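Local coordinates for protein endolysin (Clostridium phage phiCD27, PDB 3QAY) that probably cleaves the amide bond between N-acetylmuramic acid and L-alanine in clostridial peptidoglycan, as a zinc-dependent phage amidase, at residues E65-N74 against Y132-T140. Sequence-based numbering, arbitrary orientation.
Sequences EKSYKIPRVN and YILNSSKPT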
ATOM      1  N   GLU A  65      -7.016  14.626  -0.643  1.00 16.34           N
ATOM      2  CA  GLU A  65      -6.796  13.175  -0.740  1.00 15.44           C
ATOM      3  C   GLU A  65      -7.708  12.423   0.240  1.00 15.47           C
ATOM      4  O   GLU A  65      -8.334  11.417  -0.117  1.00 15.00           O
ATOM      5  CB  GLU A  65      -5.321  12.824  -0.488  1.00 14.68           C
ATOM      6  CG  GLU A  65      -4.358  13.362  -1.550  1.00 14.34           C
ATOM      7  CD  GLU A  65      -2.877  13.220  -1.168  1.00 13.93           C
ATOM      8  OE1 GLU A  65      -2.559  12.573  -0.147  1.00 12.14           O
ATOM      9  OE2 GLU A  65      -2.027  13.766  -1.900  1.00 14.52           O
ATOM     10  N   LYS A  66      -7.782  12.929   1.469  1.00 15.86           N
ATOM     11  CA  LYS A  66      -8.683  12.391   2.488  1.00 16.14           C
ATOM     12  C   LYS A  66     -10.145  12.490   2.047  1.00 16.46           C
ATOM     13  O   LYS A  66     -10.869  11.494   2.058  1.00 16.51           O
ATOM     14  CB  LYS A  66      -8.483  13.138   3.813  1.00 16.85           C
ATOM     15  CG  LYS A  66      -9.381  12.670   4.955  1.00 18.09           C
ATOM     16  CD  LYS A  66      -9.014  13.348   6.269  1.00 19.42           C
ATOM     17  CE  LYS A  66      -9.881  12.836   7.404  1.00 20.55           C
ATOM     18  NZ  LYS A  66      -9.486  13.397   8.722  1.00 21.17           N
ATOM     19  N   SER A  67     -10.562  13.691   1.651  1.00 16.40           N
ATOM     20  CA  SER A  67     -11.940  13.955   1.232  1.00 16.75           C
ATOM     21  C   SER A  67     -12.371  13.095   0.052  1.00 16.13           C
ATOM     22  O   SER A  67     -13.541  12.741  -0.062  1.00 16.05           O
ATOM     23  CB  SER A  67     -12.109  15.430   0.854  1.00 17.49           C
ATOM     24  OG  SER A  67     -11.475  16.274   1.791  1.00 18.75           O
ATOM     25  N   TYR A  68     -11.426  12.768  -0.828  1.00 15.18           N
ATOM     26  CA  TYR A  68     -11.710  11.897  -1.963  1.00 14.94           C
ATOM     27  C   TYR A  68     -11.793  10.428  -1.540  1.00 14.21           C
ATOM     28  O   TYR A  68     -12.747   9.737  -1.887  1.00 14.44           O
ATOM     29  CB  TYR A  68     -10.646  12.063  -3.052  1.00 14.69           C
ATOM     30  CG  TYR A  68     -10.887  11.202  -4.272  1.00 15.00           C
ATOM     31  CD1 TYR A  68     -11.826  11.566  -5.233  1.00 16.13           C
ATOM     32  CD2 TYR A  68     -10.180  10.018  -4.462  1.00 14.87           C
ATOM     33  CE1 TYR A  68     -12.050  10.776  -6.351  1.00 16.81           C
ATOM     34  CE2 TYR A  68     -10.400   9.222  -5.574  1.00 15.37           C
ATOM     35  CZ  TYR A  68     -11.337   9.599  -6.507  1.00 16.39           C
ATOM     36  OH  TYR A  68     -11.543   8.809  -7.609  1.00 18.40           O
ATOM     37  N   LYS A  69     -10.792   9.959  -0.800  1.00 13.45           N
ATOM     38  CA  LYS A  69     -10.667   8.529  -0.489  1.00 12.99           C
ATOM     39  C   LYS A  69     -11.708   8.021   0.513  1.00 13.27           C
ATOM     40  O   LYS A  69     -12.378   7.026   0.252  1.00 13.74           O
ATOM     41  CB  LYS A  69      -9.251   8.199  -0.005  1.00 12.04           C
ATOM     42  CG  LYS A  69      -8.210   8.211  -1.122  1.00 11.67           C
ATOM     43  CD  LYS A  69      -6.829   7.805  -0.638  1.00  9.47           C
ATOM     44  CE  LYS A  69      -6.281   8.788   0.392  1.00  9.60           C
ATOM     45  NZ  LYS A  69      -4.869   8.532   0.738  1.00  7.72           N
ATOM     46  N   ILE A  70     -11.852   8.714   1.639  1.00 13.71           N
ATOM     47  CA  ILE A  70     -12.670   8.226   2.767  1.00 14.11           C
ATOM     48  C   ILE A  70     -14.144   7.869   2.451  1.00 14.69           C
ATOM     49  O   ILE A  70     -14.610   6.801   2.853  1.00 14.68           O
ATOM     50  CB  ILE A  70     -12.587   9.199   3.978  1.00 14.57           C
ATOM     51  CG1 ILE A  70     -11.205   9.101   4.637  1.00 14.20           C
ATOM     52  CG2 ILE A  70     -13.685   8.909   5.017  1.00 14.99           C
ATOM     53  CD1 ILE A  70     -10.834   7.696   5.109  1.00 12.87           C
ATOM     54  N   PRO A  71     -14.879   8.751   1.748  1.00 14.95           N
ATOM     55  CA  PRO A  71     -16.260   8.399   1.378  1.00 15.43           C
ATOM     56  C   PRO A  71     -16.353   7.160   0.468  1.00 15.58           C
ATOM     57  O   PRO A  71     -17.275   6.351   0.607  1.00 15.53           O
ATOM     58  CB  PRO A  71     -16.762   9.652   0.638  1.00 16.22           C
ATOM     59  CG  PRO A  71     -15.863  10.764   1.101  1.00 15.89           C
ATOM     60  CD  PRO A  71     -14.531  10.124   1.333  1.00 15.09           C
ATOM     61  N   ARG A  72     -15.394   7.020  -0.447  1.00 15.27           N
ATOM     62  CA  ARG A  72     -15.357   5.893  -1.378  1.00 15.42           C
ATOM     63  C   ARG A  72     -14.960   4.601  -0.674  1.00 14.93           C
ATOM     64  O   ARG A  72     -15.551   3.548  -0.923  1.00 15.46           O
ATOM     65  CB  ARG A  72     -14.408   6.190  -2.548  1.00 15.21           C
ATOM     66  CG  ARG A  72     -14.964   7.254  -3.474  1.00 16.76           C
ATOM     67  CD  ARG A  72     -13.978   7.707  -4.543  1.00 18.05           C
ATOM     68  NE  ARG A  72     -14.662   8.513  -5.557  1.00 20.09           N
ATOM     69  CZ  ARG A  72     -15.053   9.778  -5.398  1.00 21.89           C
ATOM     70  NH1 ARG A  72     -14.823  10.432  -4.261  1.00 22.20           N
ATOM     71  NH2 ARG A  72     -15.678  10.405  -6.393  1.00 23.59           N
ATOM     72  N   VAL A  73     -13.964   4.676   0.204  1.00 14.41           N
ATOM     73  CA  VAL A  73     -13.618   3.534   1.051  1.00 13.92           C
ATOM     74  C   VAL A  73     -14.829   3.085   1.887  1.00 14.61           C
ATOM     75  O   VAL A  73     -15.125   1.889   1.991  1.00 14.41           O
ATOM     76  CB  VAL A  73     -12.425   3.853   1.986  1.00 13.80           C
ATOM     77  CG1 VAL A  73     -12.252   2.759   3.030  1.00 13.71           C
ATOM     78  CG2 VAL A  73     -11.143   4.016   1.182  1.00 12.42           C
ATOM     79  N   ASN A  74     -15.548   4.047   2.453  1.00 14.72           N
ATOM     80  CA  ASN A  74     -16.634   3.741   3.373  1.00 15.26           C
ATOM     81  C   ASN A  74     -17.990   3.436   2.728  1.00 16.34           C
ATOM     82  O   ASN A  74     -18.924   3.022   3.427  1.00 17.17           O
ATOM     83  CB  ASN A  74     -16.769   4.874   4.394  1.00 15.37           C
ATOM     84  CG  ASN A  74     -15.590   4.929   5.350  1.00 14.42           C
ATOM     85  OD1 ASN A  74     -14.972   3.900   5.651  1.00 12.36           O
ATOM     86  ND2 ASN A  74     -15.270   6.127   5.830  1.00 12.11           N
ATOM     87  N   TYR A 132      -5.336   9.117   9.173  1.00 12.41           N
ATOM     88  CA  TYR A 132      -6.750   9.175   8.829  1.00 12.23           C
ATOM     89  C   TYR A 132      -7.205   7.971   8.017  1.00 11.35           C
ATOM     90  O   TYR A 132      -8.349   7.542   8.141  1.00 11.52           O
ATOM     91  CB  TYR A 132      -7.092  10.472   8.082  1.00 12.37           C
ATOM     92  CG  TYR A 132      -6.603  10.540   6.647  1.00 11.73           C
ATOM     93  CD1 TYR A 132      -7.282   9.886   5.619  1.00 11.06           C
ATOM     94  CD2 TYR A 132      -5.464  11.272   6.315  1.00 12.31           C
ATOM     95  CE1 TYR A 132      -6.833   9.953   4.308  1.00 10.36           C
ATOM     96  CE2 TYR A 132      -5.013  11.345   5.012  1.00 10.64           C
ATOM     97  CZ  TYR A 132      -5.702  10.691   4.011  1.00 10.95           C
ATOM     98  OH  TYR A 132      -5.248  10.766   2.712  1.00 11.35           O
ATOM     99  N   ILE A 133      -6.320   7.425   7.184  1.00 10.56           N
ATOM    100  CA  ILE A 133      -6.702   6.308   6.333  1.00  9.79           C
ATOM    101  C   ILE A 133      -6.982   5.076   7.195  1.00  9.71           C
ATOM    102  O   ILE A 133      -7.737   4.192   6.788  1.00  9.48           O
ATOM    103  CB  ILE A 133      -5.636   6.014   5.238  1.00  9.54           C
ATOM    104  CG1 ILE A 133      -6.250   5.189   4.099  1.00  9.16           C
ATOM    105  CG2 ILE A 133      -4.414   5.305   5.837  1.00  9.02           C
ATOM    106  CD1 ILE A 133      -7.417   5.854   3.406  1.00  8.87           C
ATOM    107  N   LEU A 134      -6.397   5.048   8.393  1.00  9.65           N
ATOM    108  CA  LEU A 134      -6.623   3.983   9.369  1.00 10.05           C
ATOM    109  C   LEU A 134      -7.713   4.306  10.398  1.00 10.73           C
ATOM    110  O   LEU A 134      -8.533   3.452  10.719  1.00 11.39           O
ATOM    111  CB  LEU A 134      -5.318   3.668  10.101  1.00 10.06           C
ATOM    112  CG  LEU A 134      -4.164   3.226   9.206  1.00  9.54           C
ATOM    113  CD1 LEU A 134      -2.902   3.014  10.028  1.00  8.60           C
ATOM    114  CD2 LEU A 134      -4.543   1.964   8.446  1.00  8.87           C
ATOM    115  N   ASN A 135      -7.720   5.524  10.926  1.00 11.36           N
ATOM    116  CA  ASN A 135      -8.677   5.874  11.988  1.00 12.10           C
ATOM    117  C   ASN A 135     -10.048   6.372  11.503  1.00 12.58           C
ATOM    118  O   ASN A 135     -10.946   6.586  12.318  1.00 13.37           O
ATOM    119  CB  ASN A 135      -8.052   6.847  13.000  1.00 12.54           C
ATOM    120  CG  ASN A 135      -7.858   8.263  12.451  1.00 13.28           C
ATOM    121  OD1 ASN A 135      -8.666   8.771  11.671  1.00 13.16           O
ATOM    122  ND2 ASN A 135      -6.789   8.919  12.901  1.00 13.39           N
ATOM    123  N   SER A 136     -10.212   6.544  10.193  1.00 12.41           N
ATOM    124  CA  SER A 136     -11.489   7.008   9.632  1.00 13.06           C
ATOM    125  C   SER A 136     -12.077   6.048   8.611  1.00 12.53           C
ATOM    126  O   SER A 136     -13.053   6.380   7.928  1.00 12.79           O
ATOM    127  CB  SER A 136     -11.327   8.401   9.013  1.00 13.15           C
ATOM    128  OG  SER A 136     -10.951   9.332  10.006  1.00 14.07           O
ATOM    129  N   SER A 137     -11.498   4.857   8.517  1.00 12.07           N
ATOM    130  CA  SER A 137     -11.984   3.841   7.607  1.00 11.70           C
ATOM    131  C   SER A 137     -12.798   2.826   8.400  1.00 11.95           C
ATOM    132  O   SER A 137     -12.380   2.391   9.479  1.00 11.33           O
ATOM    133  CB  SER A 137     -10.818   3.176   6.858  1.00 10.96           C
ATOM    134  OG  SER A 137      -9.802   2.683   7.727  1.00 11.13           O
ATOM    135  N   LYS A 138     -13.975   2.471   7.891  1.00 12.49           N
ATOM    136  CA  LYS A 138     -14.810   1.472   8.575  1.00 13.43           C
ATOM    137  C   LYS A 138     -14.189   0.078   8.533  1.00 12.84           C
ATOM    138  O   LYS A 138     -14.064  -0.564   9.570  1.00 12.97           O
ATOM    139  CB  LYS A 138     -16.242   1.425   8.028  1.00 14.23           C
ATOM    140  CG  LYS A 138     -17.218   0.744   8.997  1.00 15.99           C
ATOM    141  CD  LYS A 138     -18.629   0.721   8.460  1.00 17.91           C
ATOM    142  CE  LYS A 138     -19.675   0.626   9.563  1.00 19.95           C
ATOM    143  NZ  LYS A 138     -19.302  -0.294  10.671  1.00 19.57           N
ATOM    144  N   PRO A 139     -13.790  -0.401   7.341  1.00 12.67           N
ATOM    145  CA  PRO A 139     -13.172  -1.730   7.353  1.00 12.52           C
ATOM    146  C   PRO A 139     -11.816  -1.753   8.049  1.00 12.07           C
ATOM    147  O   PRO A 139     -11.169  -0.710   8.201  1.00 11.51           O
ATOM    148  CB  PRO A 139     -13.001  -2.053   5.869  1.00 12.56           C
ATOM    149  CG  PRO A 139     -12.977  -0.739   5.186  1.00 12.25           C
ATOM    150  CD  PRO A 139     -13.868   0.158   5.978  1.00 12.57           C
ATOM    151  N   THR A 140     -11.405  -2.940   8.486  1.00 12.11           N
ATOM    152  CA  THR A 140     -10.019  -3.170   8.878  1.00 11.64           C
ATOM    153  C   THR A 140      -9.112  -2.630   7.782  1.00 10.97           C
ATOM    154  O   THR A 140      -9.371  -2.852   6.592  1.00 10.82           O
ATOM    155  CB  THR A 140      -9.741  -4.664   9.080  1.00 11.80           C
ATOM    156  OG1 THR A 140     -10.651  -5.179  10.055  1.00 11.72           O
ATOM    157  CG2 THR A 140      -8.310  -4.891   9.552  1.00 11.22           C
TER
HETATM  158  O   HOH W   1      -3.291  12.502   2.457  1.00  5.71           O
HETATM  159  O   HOH W   2      -9.060  11.343  10.933  1.00 23.64           O
HETATM  160  O   HOH W   3     -11.608  12.050  10.316  1.00 29.98           O
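Tyr132, a side-chain knob, and Asn74, bonded to loop backbone, form the two ends of a mixed contact between helix 64-75 and the short helix 132-135 with its loop into strand 140-148. The contact packs against strands 80-87 and 3-8 of the amidase sheet, with Val73 and Ile133 on Leu81. The Tyr132 ring fills a hole made by Glu65, Lys66, Lys69 and Ile70. With CG anti to the backbone N (chi1 179°) and the rest extended, Lys66 runs over one ring face, its CB 3.8 Å from the Tyr132 ring centroid in a CH-pi contact. Lys66 NZ reaches Asn135 OD1 and Ser136 OG through separate waters. Tyr132 OH accepts a 3.0 Å hydrogen bond from Lys69 NZ, which also forms a salt bridge with Glu83. A water links that hydroxyl to Glu65 OE1, while Glu65 OE2 bonds Thr19 and Ser11. In the middle, Ile70 CD1 meets Ile133 CD1 at 4.2 Å. Beside Asn74, Val73 CG1 packs on Pro139 CG. Asn74 ND2 donates to Ser136 O at 3.1 Å, almost straight (174°), and Asn74 OD1 accepts from Lys138 N at 2.8 Å. These two bonds fix the amide's rotation; Lys69 and water probably hold the Tyr132 hydroxyl in place.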